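Local coordinates for ER-derived vesicles protein ERV41 (Saccharomyces cerevisiae, PDB 3ZLC) that helps carry a subset of secretory proteins from the endoplasmic reticulum to the Golgi in COPII-coated vesicles and facilitates retrograde transport to the endoplasmic reticulum, at residues 22-27 and 121-126; 38-43 and 129-134; 53-58 and 115-120; 161-166 and 210-215. All coordinates share one frame; numbering follows the deposited sequence. Where two conformers were deposited one is given.

Contact 1: residues 22-27 and 121-126; sequences INMDIY and GSIPVN
Ile22 lays its CD1 methyl across Val125, with Ile22 CD1 3.8 Å from Val125 CG2. The two side chains meet at about a right angle. Ile22 CG1 is anti to the carbonyl carbon (chi1 -62°) and the chain is extended, which carries CD1 beyond the paired Ile123 to Val125. Met24 and Ile123 lie on the same face but meet loosely: in the Met24 conformer given, Met24 CE is 4.5 Å from Ile123 CD1. The backbones form an antiparallel ladder between strands 19-28 and 117-126. Ile22 N bonds Ile123 O at 2.7 Å, and Ile123 N returns a bond to Ile22 O. Met24 and Gly121, whose backbone angles suit glycine, form the next hydrogen-bonded pair. On the opposite face, in the conformer given, Ser122 OG donates to Asn23 OD1 at 2.7 Å. The hydroxyl lies in the plane of the Asn23 side-chain carbonyl, on a lone pair. Asn23 ND2 bonds Ser162 OG and Gly164 O, of strand 156-163 and the loop after it. This probably sets which way the amide is turned. Ile22 and Val125 pack on Tyr238 of strand 233-240, while Asn23 and Ser122 make the polar link on the other face.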
loop_
_atom_site.group_PDB
_atom_site.type_symbol
_atom_site.label_atom_id
_atom_site.label_comp_id
_atom_site.label_asym_id
_atom_site.label_seq_id
_atom_site.Cartn_x
_atom_site.Cartn_y
_atom_site.Cartn_z
ATOM N N ILE A 22 -9.166 4.386 -2.870
ATOM C CA ILE A 22 -7.846 3.768 -2.788
ATOM C C ILE A 22 -8.045 2.286 -2.529
ATOM O O ILE A 22 -8.681 1.898 -1.537
ATOM C CB ILE A 22 -6.977 4.385 -1.672
ATOM C CG1 ILE A 22 -6.739 5.871 -1.958
ATOM C CG2 ILE A 22 -5.642 3.663 -1.588
ATOM C CD1 ILE A 22 -5.825 6.580 -0.929
ATOM N N ASN A 23 -7.523 1.452 -3.427
ATOM C CA ASN A 23 -7.710 0.008 -3.319
ATOM C C ASN A 23 -6.413 -0.606 -2.835
ATOM O O ASN A 23 -5.350 -0.342 -3.398
ATOM C CB ASN A 23 -8.085 -0.602 -4.672
ATOM C CG ASN A 23 -9.114 0.214 -5.414
ATOM O OD1 ASN A 23 -10.257 0.365 -4.956
ATOM N ND2 ASN A 23 -8.726 0.739 -6.577
ATOM N N MET A 24 -6.490 -1.443 -1.806
ATOM C CA MET A 24 -5.290 -1.960 -1.159
ATOM C C MET A 24 -5.424 -3.449 -0.821
ATOM O O MET A 24 -6.478 -3.897 -0.387
ATOM C CB MET A 24 -5.030 -1.159 0.120
ATOM C CG MET A 24 -3.590 -1.139 0.557
ATOM S SD MET A 24 -3.315 -0.321 2.143
ATOM C CE MET A 24 -4.999 -0.265 2.769
ATOM N N ASP A 25 -4.348 -4.198 -0.999
ATOM C CA ASP A 25 -4.317 -5.581 -0.573
ATOM C C ASP A 25 -2.864 -5.772 -0.211
ATOM O O ASP A 25 -1.992 -5.756 -1.080
ATOM C CB ASP A 25 -4.739 -6.522 -1.705
ATOM C CG ASP A 25 -4.855 -7.968 -1.226
ATOM O OD1 ASP A 25 -3.877 -8.479 -0.629
ATOM O OD2 ASP A 25 -5.926 -8.568 -1.398
ATOM N N ILE A 26 -2.589 -5.853 1.089
ATOM C CA ILE A 26 -1.216 -5.857 1.605
ATOM C C ILE A 26 -1.068 -6.933 2.693
ATOM O O ILE A 26 -2.033 -7.203 3.412
ATOM C CB ILE A 26 -0.881 -4.450 2.181
ATOM C CG1 ILE A 26 -0.986 -3.402 1.065
ATOM C CG2 ILE A 26 0.512 -4.395 2.810
ATOM C CD1 ILE A 26 -0.675 -2.005 1.507
ATOM N N TYR A 27 0.118 -7.541 2.809
ATOM C CA TYR A 27 0.410 -8.425 3.937
ATOM C C TYR A 27 1.392 -7.630 4.781
ATOM O O TYR A 27 2.341 -7.069 4.246
ATOM C CB TYR A 27 1.101 -9.722 3.490
ATOM C CG TYR A 27 0.325 -10.602 2.521
ATOM C CD1 TYR A 27 -1.068 -10.577 2.469
ATOM C CD2 TYR A 27 0.994 -11.455 1.659
ATOM C CE1 TYR A 27 -1.770 -11.402 1.577
ATOM C CE2 TYR A 27 0.312 -12.275 0.769
ATOM C CZ TYR A 27 -1.069 -12.242 0.728
ATOM O OH TYR A 27 -1.748 -13.061 -0.156
ATOM N N GLY A 121 -9.117 -3.926 1.087
ATOM C CA GLY A 121 -10.394 -3.263 0.885
ATOM C C GLY A 121 -10.226 -2.027 0.027
ATOM O O GLY A 121 -9.176 -1.816 -0.569
ATOM N N SER A 122 -11.275 -1.216 -0.036
ATOM C CA SER A 122 -11.246 0.004 -0.825
ATOM C C SER A 122 -11.710 1.175 0.030
ATOM O O SER A 122 -12.751 1.101 0.678
ATOM C CB SER A 122 -12.126 -0.153 -2.067
ATOM O OG SER A 122 -11.495 -1.006 -3.001
ATOM N N ILE A 123 -10.920 2.244 0.048
ATOM C CA ILE A 123 -11.228 3.396 0.897
ATOM C C ILE A 123 -11.511 4.645 0.065
ATOM O O ILE A 123 -10.636 5.102 -0.664
ATOM C CB ILE A 123 -10.043 3.739 1.826
ATOM C CG1 ILE A 123 -9.559 2.496 2.577
ATOM C CG2 ILE A 123 -10.434 4.850 2.815
ATOM C CD1 ILE A 123 -8.260 2.712 3.360
ATOM N N PRO A 124 -12.724 5.218 0.197
ATOM C CA PRO A 124 -13.005 6.493 -0.470
ATOM C C PRO A 124 -12.309 7.636 0.257
ATOM O O PRO A 124 -12.492 7.813 1.461
ATOM C CB PRO A 124 -14.532 6.635 -0.343
ATOM C CG PRO A 124 -14.886 5.877 0.883
ATOM C CD PRO A 124 -13.881 4.730 0.973
ATOM N N VAL A 125 -11.497 8.397 -0.461
ATOM C CA VAL A 125 -10.845 9.551 0.147
ATOM C C VAL A 125 -11.116 10.783 -0.710
ATOM O O VAL A 125 -11.470 10.669 -1.893
ATOM C CB VAL A 125 -9.317 9.329 0.316
ATOM C CG1 VAL A 125 -9.035 8.114 1.179
ATOM C CG2 VAL A 125 -8.633 9.170 -1.053
ATOM N N ASN A 126 -10.969 11.962 -0.124
ATOM C CA ASN A 126 -11.068 13.172 -0.928
ATOM C C ASN A 126 -9.920 13.136 -1.914
ATOM O O ASN A 126 -8.817 12.698 -1.558
ATOM C CB ASN A 126 -10.980 14.422 -0.049
ATOM C CG ASN A 126 -12.145 14.542 0.911
ATOM O OD1 ASN A 126 -13.298 14.344 0.529
ATOM N ND2 ASN A 126 -11.849 14.864 2.168
#

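Contact 2: residues 38-43 and 129-134; sequences NVRDQT and SGELQI
Arg40 and Glu131, a hydrogen-bonded pair of the antiparallel ladder, run side by side and point the same way. Arg40 CG sits between its backbone N and carbonyl carbon (chi1 57°), and the chain beyond is extended. Glu131 OE1 lies at the guanidinium edge, but the planes are 60° apart. The salt bridge is long, with Arg40 NH2 3.7 Å from Glu131 OE1. The other carboxylate oxygen is held more closely: Gln133 NE2 donates to Glu131 OE2 at 2.7 Å, coming from above the carboxylate plane. On the opposite face the side chains of Val39 and Leu132 cross obliquely, with Val39 CG2 3.6 Å from Leu132 CD1. Asp41 and Gly130 approach closely, their CA atoms 3.8 Å apart. Gly130, without a side chain, lets the strands come this close, and Asp41 CB packs on Gly130 CA at 3.8 Å. Strand 130-136 pairs on its other edge with strand 233-240. Val39 and Leu132 touch Val125 and Ile123 of strand 117-126, which belongs to the other sheet. This is the two-sheet packing of a beta sandwich: apolar residues inside, the Arg40 and Glu131 face turned the other way.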
loop_
_atom_site.group_PDB
_atom_site.type_symbol
_atom_site.label_atom_id
_atom_site.label_comp_id
_atom_site.label_asym_id
_atom_site.label_seq_id
_atom_site.Cartn_x
_atom_site.Cartn_y
_atom_site.Cartn_z
ATOM N N ASN A 38 -4.707 4.854 9.422
ATOM C CA ASN A 38 -5.274 6.201 9.408
ATOM C C ASN A 38 -5.199 6.838 8.017
ATOM O O ASN A 38 -4.290 6.538 7.238
ATOM C CB ASN A 38 -4.528 7.105 10.394
ATOM C CG ASN A 38 -4.859 6.798 11.855
ATOM O OD1 ASN A 38 -5.810 7.346 12.421
ATOM N ND2 ASN A 38 -4.058 5.931 12.476
ATOM N N VAL A 39 -6.148 7.722 7.721
ATOM C CA VAL A 39 -6.086 8.549 6.518
ATOM C C VAL A 39 -6.080 9.992 6.997
ATOM O O VAL A 39 -6.785 10.354 7.955
ATOM C CB VAL A 39 -7.283 8.317 5.554
ATOM C CG1 VAL A 39 -7.308 9.386 4.465
ATOM C CG2 VAL A 39 -7.189 6.969 4.900
ATOM N N ARG A 40 -5.254 10.829 6.385
ATOM C CA ARG A 40 -5.428 12.251 6.618
ATOM C C ARG A 40 -5.165 13.003 5.335
ATOM O O ARG A 40 -4.491 12.488 4.439
ATOM C CB ARG A 40 -4.558 12.755 7.766
ATOM C CG ARG A 40 -3.085 12.498 7.606
ATOM C CD ARG A 40 -2.317 13.588 8.330
ATOM N NE ARG A 40 -0.872 13.463 8.160
ATOM C CZ ARG A 40 0.024 14.234 8.770
ATOM N NH1 ARG A 40 -0.376 15.189 9.600
ATOM N NH2 ARG A 40 1.318 14.045 8.551
ATOM N N ASP A 41 -5.722 14.204 5.222
ATOM C CA ASP A 41 -5.477 15.009 4.029
ATOM C C ASP A 41 -5.450 16.493 4.352
ATOM O O ASP A 41 -5.563 16.885 5.518
ATOM C CB ASP A 41 -6.460 14.662 2.889
ATOM C CG ASP A 41 -7.923 14.942 3.242
ATOM O OD1 ASP A 41 -8.219 15.984 3.858
ATOM O OD2 ASP A 41 -8.785 14.116 2.875
ATOM N N GLN A 42 -5.294 17.315 3.322
ATOM C CA GLN A 42 -5.243 18.759 3.509
ATOM C C GLN A 42 -6.456 19.271 4.281
ATOM O O GLN A 42 -6.336 20.145 5.137
ATOM C CB GLN A 42 -5.168 19.453 2.153
ATOM C CG GLN A 42 -4.324 18.716 1.148
ATOM C CD GLN A 42 -3.560 19.652 0.242
ATOM O OE1 GLN A 42 -2.335 19.738 0.310
ATOM N NE2 GLN A 42 -4.280 20.358 -0.619
ATOM N N THR A 43 -7.615 18.692 3.992
ATOM C CA THR A 43 -8.874 19.166 4.553
ATOM C C THR A 43 -9.121 18.671 5.976
ATOM O O THR A 43 -9.733 19.373 6.780
ATOM C CB THR A 43 -10.070 18.752 3.664
ATOM O OG1 THR A 43 -10.269 17.336 3.749
ATOM C CG2 THR A 43 -9.823 19.140 2.206
ATOM N N SER A 129 -4.280 16.135 -1.921
ATOM C CA SER A 129 -3.050 15.633 -1.313
ATOM C C SER A 129 -3.342 15.026 0.073
ATOM O O SER A 129 -3.943 15.666 0.929
ATOM C CB SER A 129 -2.021 16.757 -1.189
ATOM O OG SER A 129 -0.831 16.264 -0.604
ATOM N N GLY A 130 -2.939 13.781 0.285
ATOM C CA GLY A 130 -3.199 13.148 1.569
ATOM C C GLY A 130 -2.251 12.001 1.816
ATOM O O GLY A 130 -1.275 11.823 1.082
ATOM N N GLU A 131 -2.542 11.202 2.839
ATOM C CA GLU A 131 -1.631 10.127 3.207
ATOM C C GLU A 131 -2.397 8.999 3.910
ATOM O O GLU A 131 -3.272 9.257 4.732
ATOM C CB GLU A 131 -0.513 10.719 4.085
ATOM C CG GLU A 131 0.294 9.741 4.911
ATOM C CD GLU A 131 1.306 10.461 5.791
ATOM O OE1 GLU A 131 1.365 11.708 5.743
ATOM O OE2 GLU A 131 2.046 9.786 6.526
ATOM N N LEU A 132 -2.092 7.757 3.538
ATOM C CA LEU A 132 -2.629 6.580 4.223
ATOM C C LEU A 132 -1.504 5.984 5.065
ATOM O O LEU A 132 -0.414 5.735 4.542
ATOM C CB LEU A 132 -3.068 5.553 3.188
ATOM C CG LEU A 132 -3.503 4.192 3.712
ATOM C CD1 LEU A 132 -4.819 4.327 4.426
ATOM C CD2 LEU A 132 -3.629 3.230 2.551
ATOM N N GLN A 133 -1.768 5.750 6.353
ATOM C CA GLN A 133 -0.739 5.336 7.309
ATOM C C GLN A 133 -1.088 4.001 7.966
ATOM O O GLN A 133 -2.180 3.839 8.528
ATOM C CB GLN A 133 -0.578 6.407 8.415
ATOM C CG GLN A 133 -0.381 7.845 7.898
ATOM C CD GLN A 133 -0.217 8.854 9.024
ATOM O OE1 GLN A 133 -0.764 8.672 10.108
ATOM N NE2 GLN A 133 0.548 9.913 8.774
ATOM N N ILE A 134 -0.152 3.054 7.907
ATOM C CA ILE A 134 -0.257 1.813 8.677
ATOM C C ILE A 134 0.831 1.809 9.765
ATOM O O ILE A 134 2.014 1.689 9.444
ATOM C CB ILE A 134 -0.028 0.596 7.766
ATOM C CG1 ILE A 134 -1.015 0.613 6.588
ATOM C CG2 ILE A 134 -0.134 -0.704 8.555
ATOM C CD1 ILE A 134 -0.763 -0.497 5.572
HETATM O O HOH W 1 -1.654 4.650 11.573
#

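Contact 3: residues 53-58 and 115-120; sequences LQLEEM and NGCHVF
Gln54 lays its CB over one face of the Phe120 ring, toward the rim, on the antiparallel ladder that adds the outermost strand 53-57 to the six-stranded sheet. Gln54 CB is 3.7 Å from the ring centroid, 21° off the ring normal, a CH-pi contact. The ring has Gln54 CB over one face, the Glu56 carboxylate at its edge and His118 beside it. Phe120 CG stands between its backbone N and carbonyl carbon (chi1 61°), which turns the ring back over the strands. Glu56 OE2 is 3.5 Å from Phe120 CZ, with the carboxylate and ring planes almost perpendicular. Phe120 CD1 in turn lies 3.4 Å above the plane of the His118 ring, over its centre. His118 NE2 is bonded to Asp25 OD1, which ties the imidazole to strand 19-28. Met58 SD fills the next dip along, 3.8 Å from His118 CB, its side chain crossing that of His118 at about a right angle.

On the face of Leu55, Val119 and Cys117 the contacts are mainly apolar. Leu55 CB rests 3.8 Å from Cys117 SG, and Leu55 CG packs beside Val119 CG2. Cys117 forms a disulfide with Cys32, so Leu55 lies against a covalent link between strand 117-126 and the chain after strand 19-28. At one end of the ladder Leu53 CD1 touches Val119 CG1. At the other end Gly116, with no side chain, lies close to Met58, and a water donates to Met58 O and accepts weakly from Gly116 N. Beside it, Met58 N bonds Gly116 O at 3.2 Å, from 63° out of the carbonyl plane.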
loop_
_atom_site.group_PDB
_atom_site.type_symbol
_atom_site.label_atom_id
_atom_site.label_comp_id
_atom_site.label_asym_id
_atom_site.label_seq_id
_atom_site.Cartn_x
_atom_site.Cartn_y
_atom_site.Cartn_z
ATOM N N LEU A 53 -11.869 -1.429 5.704
ATOM C CA LEU A 53 -10.878 -2.458 5.408
ATOM C C LEU A 53 -11.127 -3.722 6.202
ATOM O O LEU A 53 -11.688 -3.690 7.301
ATOM C CB LEU A 53 -9.459 -1.961 5.694
ATOM C CG LEU A 53 -8.920 -0.767 4.920
ATOM C CD1 LEU A 53 -7.624 -0.259 5.558
ATOM C CD2 LEU A 53 -8.686 -1.109 3.440
ATOM N N GLN A 54 -10.731 -4.849 5.633
ATOM C CA GLN A 54 -10.722 -6.102 6.374
ATOM C C GLN A 54 -9.305 -6.333 6.873
ATOM O O GLN A 54 -8.345 -6.133 6.124
ATOM C CB GLN A 54 -11.174 -7.257 5.478
ATOM C CG GLN A 54 -12.650 -7.176 5.113
ATOM C CD GLN A 54 -13.526 -7.015 6.343
ATOM O OE1 GLN A 54 -14.213 -6.011 6.506
ATOM N NE2 GLN A 54 -13.487 -8.003 7.222
ATOM N N LEU A 55 -9.176 -6.720 8.133
ATOM C CA LEU A 55 -7.880 -7.084 8.703
ATOM C C LEU A 55 -7.996 -8.539 9.136
ATOM O O LEU A 55 -8.799 -8.874 10.004
ATOM C CB LEU A 55 -7.518 -6.192 9.896
ATOM C CG LEU A 55 -6.783 -4.896 9.540
ATOM C CD1 LEU A 55 -7.728 -3.935 8.847
ATOM C CD2 LEU A 55 -6.159 -4.238 10.770
ATOM N N GLU A 56 -7.234 -9.416 8.493
ATOM C CA GLU A 56 -7.340 -10.837 8.791
ATOM C C GLU A 56 -5.988 -11.417 9.144
ATOM O O GLU A 56 -4.991 -11.146 8.457
ATOM C CB GLU A 56 -7.950 -11.578 7.597
ATOM C CG GLU A 56 -9.442 -11.290 7.428
ATOM C CD GLU A 56 -10.078 -12.042 6.271
ATOM O OE1 GLU A 56 -9.424 -12.943 5.699
ATOM O OE2 GLU A 56 -11.237 -11.723 5.929
ATOM N N GLU A 57 -5.960 -12.223 10.202
ATOM C CA GLU A 57 -4.722 -12.864 10.645
ATOM C C GLU A 57 -4.214 -13.801 9.562
ATOM O O GLU A 57 -5.009 -14.457 8.882
ATOM C CB GLU A 57 -4.949 -13.667 11.929
ATOM C CG GLU A 57 -5.661 -12.913 13.046
ATOM C CD GLU A 57 -4.839 -11.777 13.605
ATOM O OE1 GLU A 57 -3.617 -11.739 13.348
ATOM O OE2 GLU A 57 -5.418 -10.919 14.308
ATOM N N MET A 58 -2.895 -13.882 9.410
ATOM C CA MET A 58 -2.308 -14.806 8.439
ATOM C C MET A 58 -0.909 -15.188 8.878
ATOM O O MET A 58 -0.305 -14.469 9.679
ATOM C CB MET A 58 -2.233 -14.126 7.079
ATOM C CG MET A 58 -1.198 -12.998 7.039
ATOM S SD MET A 58 -1.091 -12.178 5.431
ATOM C CE MET A 58 -0.527 -13.526 4.391
ATOM N N ASN A 115 4.305 -13.792 12.290
ATOM C CA ASN A 115 3.248 -12.844 12.653
ATOM C C ASN A 115 2.810 -12.108 11.409
ATOM O O ASN A 115 3.660 -11.580 10.687
ATOM C CB ASN A 115 3.766 -11.807 13.660
ATOM C CG ASN A 115 4.072 -12.407 15.018
ATOM O OD1 ASN A 115 3.602 -13.494 15.347
ATOM N ND2 ASN A 115 4.855 -11.691 15.823
ATOM N N GLY A 116 1.508 -12.079 11.119
ATOM C CA GLY A 116 1.067 -11.399 9.908
ATOM C C GLY A 116 -0.371 -10.920 9.910
ATOM O O GLY A 116 -1.207 -11.450 10.636
ATOM N N CYS A 117 -0.647 -9.903 9.097
ATOM C CA CYS A 117 -1.998 -9.399 8.899
ATOM C C CYS A 117 -2.227 -9.137 7.415
ATOM O O CYS A 117 -1.403 -8.495 6.747
ATOM C CB CYS A 117 -2.216 -8.096 9.657
ATOM S SG CYS A 117 -3.950 -7.532 9.644
ATOM N N HIS A 118 -3.340 -9.661 6.911
ATOM C CA HIS A 118 -3.786 -9.409 5.548
ATOM C C HIS A 118 -4.753 -8.231 5.599
ATOM O O HIS A 118 -5.866 -8.354 6.133
ATOM C CB HIS A 118 -4.499 -10.651 5.012
ATOM C CG HIS A 118 -4.951 -10.529 3.590
ATOM N ND1 HIS A 118 -5.856 -11.404 3.019
ATOM C CD2 HIS A 118 -4.602 -9.656 2.611
ATOM C CE1 HIS A 118 -6.064 -11.058 1.760
ATOM N NE2 HIS A 118 -5.319 -10.009 1.481
ATOM N N VAL A 119 -4.329 -7.094 5.053
ATOM C CA VAL A 119 -5.126 -5.870 5.089
ATOM C C VAL A 119 -5.673 -5.599 3.689
ATOM O O VAL A 119 -4.911 -5.454 2.739
ATOM C CB VAL A 119 -4.270 -4.677 5.537
ATOM C CG1 VAL A 119 -5.107 -3.406 5.523
ATOM C CG2 VAL A 119 -3.683 -4.941 6.941
ATOM N N PHE A 120 -6.994 -5.537 3.543
ATOM C CA PHE A 120 -7.533 -5.373 2.195
ATOM C C PHE A 120 -8.901 -4.699 2.149
ATOM O O PHE A 120 -9.733 -4.863 3.053
ATOM C CB PHE A 120 -7.564 -6.726 1.460
ATOM C CG PHE A 120 -8.430 -7.759 2.116
ATOM C CD1 PHE A 120 -7.986 -8.461 3.234
ATOM C CD2 PHE A 120 -9.693 -8.040 1.612
ATOM C CE1 PHE A 120 -8.793 -9.430 3.839
ATOM C CE2 PHE A 120 -10.495 -8.993 2.207
ATOM C CZ PHE A 120 -10.044 -9.695 3.320
HETATM O O HOH W 2 0.795 -14.837 12.387
#

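Contact 4: residues 161-166 and 210-215; sequences FSFGDF and NQYSVN
Tyr212 fills the tight part of this contact, between Phe161 and Phe163. Its OH donates to Phe161 O at 2.7 Å, tilted 29° from the carbonyl plane. The same hydroxyl is hydrogen-bonded to Leu174 N. It also touches the edge of the Phe161 ring, with Tyr212 OH 3.7 Å from Phe161 CD2. Phe163 turns the edge of its ring to the face of Tyr212, a T-shaped pair with planes at 79° and centroids 5.4 Å apart. Tyr212 CG lies between its own backbone N and carbonyl carbon (chi1 66°), and the ring extends across to the other strand.

The Asn210 end is looser and wetter. Asn210 ND2 bonds Phe163 O only weakly, at 3.3 Å. ND2 also bonds Asp208 OD1, while OD1 goes to Arg127 NH2. Two waters stand in for direct backbone pairing. One accepts from Phe163 N at 3.0 Å and donates to Asn210 O. The other accepts from Asn210 N and lies 2.8 Å from Phe163 O. Strand 156-163 pairs with strand 19-28, and strand 209-219 with strand 188-200. The contact therefore joins the two sheets, and Phe163 touches Ile22 of strand 19-28 and Thr193 and Val195 of strand 188-200.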
loop_
_atom_site.group_PDB
_atom_site.type_symbol
_atom_site.label_atom_id
_atom_site.label_comp_id
_atom_site.label_asym_id
_atom_site.label_seq_id
_atom_site.Cartn_x
_atom_site.Cartn_y
_atom_site.Cartn_z
ATOM N N PHE A 161 -2.129 -1.898 -4.872
ATOM C CA PHE A 161 -2.318 -0.539 -4.384
ATOM C C PHE A 161 -2.660 0.315 -5.603
ATOM O O PHE A 161 -1.806 0.550 -6.455
ATOM C CB PHE A 161 -1.062 0.001 -3.699
ATOM C CG PHE A 161 -1.303 1.289 -2.985
ATOM C CD1 PHE A 161 -1.999 1.298 -1.783
ATOM C CD2 PHE A 161 -0.872 2.498 -3.525
ATOM C CE1 PHE A 161 -2.251 2.487 -1.112
ATOM C CE2 PHE A 161 -1.120 3.687 -2.865
ATOM C CZ PHE A 161 -1.815 3.685 -1.660
ATOM N N SER A 162 -3.917 0.734 -5.711
ATOM C CA SER A 162 -4.391 1.406 -6.923
ATOM C C SER A 162 -5.391 2.483 -6.536
ATOM O O SER A 162 -5.875 2.517 -5.385
ATOM C CB SER A 162 -5.042 0.399 -7.884
ATOM O OG SER A 162 -6.198 -0.173 -7.297
ATOM N N PHE A 163 -5.688 3.357 -7.496
ATOM C CA PHE A 163 -6.612 4.481 -7.310
ATOM C C PHE A 163 -7.700 4.370 -8.344
ATOM O O PHE A 163 -7.413 4.290 -9.558
ATOM C CB PHE A 163 -5.884 5.809 -7.549
ATOM C CG PHE A 163 -4.794 6.082 -6.555
ATOM C CD1 PHE A 163 -3.522 5.567 -6.742
ATOM C CD2 PHE A 163 -5.057 6.822 -5.407
ATOM C CE1 PHE A 163 -2.506 5.804 -5.815
ATOM C CE2 PHE A 163 -4.042 7.071 -4.464
ATOM C CZ PHE A 163 -2.770 6.557 -4.675
ATOM N N GLY A 164 -8.949 4.371 -7.886
ATOM C CA GLY A 164 -10.075 4.392 -8.805
ATOM C C GLY A 164 -10.552 3.008 -9.219
ATOM O O GLY A 164 -10.440 2.042 -8.456
ATOM N N ASP A 165 -11.119 2.916 -10.420
ATOM C CA ASP A 165 -11.654 1.653 -10.911
ATOM C C ASP A 165 -10.563 0.818 -11.600
ATOM O O ASP A 165 -9.770 1.338 -12.381
ATOM C CB ASP A 165 -12.765 1.937 -11.923
ATOM C CG ASP A 165 -13.965 2.617 -11.291
ATOM O OD1 ASP A 165 -14.244 2.337 -10.113
ATOM O OD2 ASP A 165 -14.613 3.440 -11.967
ATOM N N PHE A 166 -10.534 -0.479 -11.340
ATOM C CA PHE A 166 -9.542 -1.312 -12.007
ATOM C C PHE A 166 -9.879 -1.345 -13.499
ATOM O O PHE A 166 -11.042 -1.194 -13.888
ATOM C CB PHE A 166 -9.495 -2.715 -11.401
ATOM C CG PHE A 166 -8.090 -3.236 -11.194
ATOM C CD1 PHE A 166 -7.260 -2.681 -10.215
ATOM C CD2 PHE A 166 -7.596 -4.275 -11.982
ATOM C CE1 PHE A 166 -5.958 -3.151 -10.024
ATOM C CE2 PHE A 166 -6.304 -4.765 -11.790
ATOM C CZ PHE A 166 -5.479 -4.194 -10.811
ATOM N N ASN A 210 -7.100 5.668 -13.353
ATOM C CA ASN A 210 -5.937 6.457 -12.941
ATOM C C ASN A 210 -4.708 5.589 -13.014
ATOM O O ASN A 210 -4.783 4.364 -12.815
ATOM C CB ASN A 210 -6.080 6.930 -11.486
ATOM C CG ASN A 210 -7.321 7.756 -11.260
ATOM O OD1 ASN A 210 -7.280 8.985 -11.327
ATOM N ND2 ASN A 210 -8.437 7.093 -10.983
ATOM N N GLN A 211 -3.571 6.222 -13.271
ATOM C CA GLN A 211 -2.293 5.541 -13.143
ATOM C C GLN A 211 -1.378 6.402 -12.272
ATOM O O GLN A 211 -1.617 7.611 -12.100
ATOM C CB GLN A 211 -1.689 5.313 -14.538
ATOM C CG GLN A 211 -1.451 6.602 -15.358
ATOM C CD GLN A 211 -1.193 6.282 -16.817
ATOM O OE1 GLN A 211 -2.051 5.703 -17.489
ATOM N NE2 GLN A 211 -0.001 6.628 -17.311
ATOM N N TYR A 212 -0.355 5.795 -11.690
ATOM C CA TYR A 212 0.546 6.580 -10.854
ATOM C C TYR A 212 1.998 6.209 -11.046
ATOM O O TYR A 212 2.329 5.096 -11.516
ATOM C CB TYR A 212 0.153 6.512 -9.366
ATOM C CG TYR A 212 0.296 5.151 -8.700
ATOM C CD1 TYR A 212 -0.708 4.195 -8.805
ATOM C CD2 TYR A 212 1.414 4.855 -7.911
ATOM C CE1 TYR A 212 -0.598 2.951 -8.161
ATOM C CE2 TYR A 212 1.536 3.619 -7.269
ATOM C CZ TYR A 212 0.533 2.690 -7.386
ATOM O OH TYR A 212 0.678 1.471 -6.760
ATOM N N SER A 213 2.855 7.170 -10.707
ATOM C CA SER A 213 4.284 6.941 -10.600
ATOM C C SER A 213 4.611 7.072 -9.132
ATOM O O SER A 213 3.767 7.510 -8.342
ATOM C CB SER A 213 5.080 7.964 -11.411
ATOM O OG SER A 213 4.855 9.305 -10.971
ATOM N N VAL A 214 5.823 6.693 -8.753
ATOM C CA VAL A 214 6.149 6.618 -7.329
ATOM C C VAL A 214 7.632 6.824 -7.130
ATOM O O VAL A 214 8.449 6.504 -8.013
ATOM C CB VAL A 214 5.662 5.263 -6.722
ATOM C CG1 VAL A 214 6.282 4.102 -7.456
ATOM C CG2 VAL A 214 5.975 5.176 -5.220
ATOM N N ASN A 215 7.982 7.445 -6.009
ATOM C CA ASN A 215 9.363 7.419 -5.536
ATOM C C ASN A 215 9.319 6.955 -4.071
ATOM O O ASN A 215 8.281 7.119 -3.401
ATOM C CB ASN A 215 10.127 8.740 -5.809
ATOM C CG ASN A 215 9.505 9.960 -5.136
ATOM O OD1 ASN A 215 9.629 10.141 -3.923
ATOM N ND2 ASN A 215 8.876 10.827 -5.929
HETATM O O HOH W 3 -7.824 3.087 -12.000
HETATM O O HOH W 4 -4.104 3.240 -10.019
#

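How the contacts relate
Contacts 1 and 3 share strand 117-126, and their centres are about 13 Å apart. They meet where Ile26 O lies 2.8 Å from Val119 N, a probable hydrogen bond, and Tyr27 packs on Met58. Contact 4 abuts contact 1 through strands 19-28 and 156-163: Asn23 N bonds Ser162 O at 2.8 Å. Contact 2 lies in the eight-stranded sheet, which contact 4 reaches through strand 209-219. It touches contact 1 through Val39 CG1, 3.9 Å from Val125 CG1, and Asp41 OD2, probably bonded by Asn126 ND2. Leu132 also touches Phe161 of contact 4. Contacts 3 and 4 stand on opposite sides of the chain's centre, centres about 22 Å apart. Contact 1 thus links the other three within this lumenal domain.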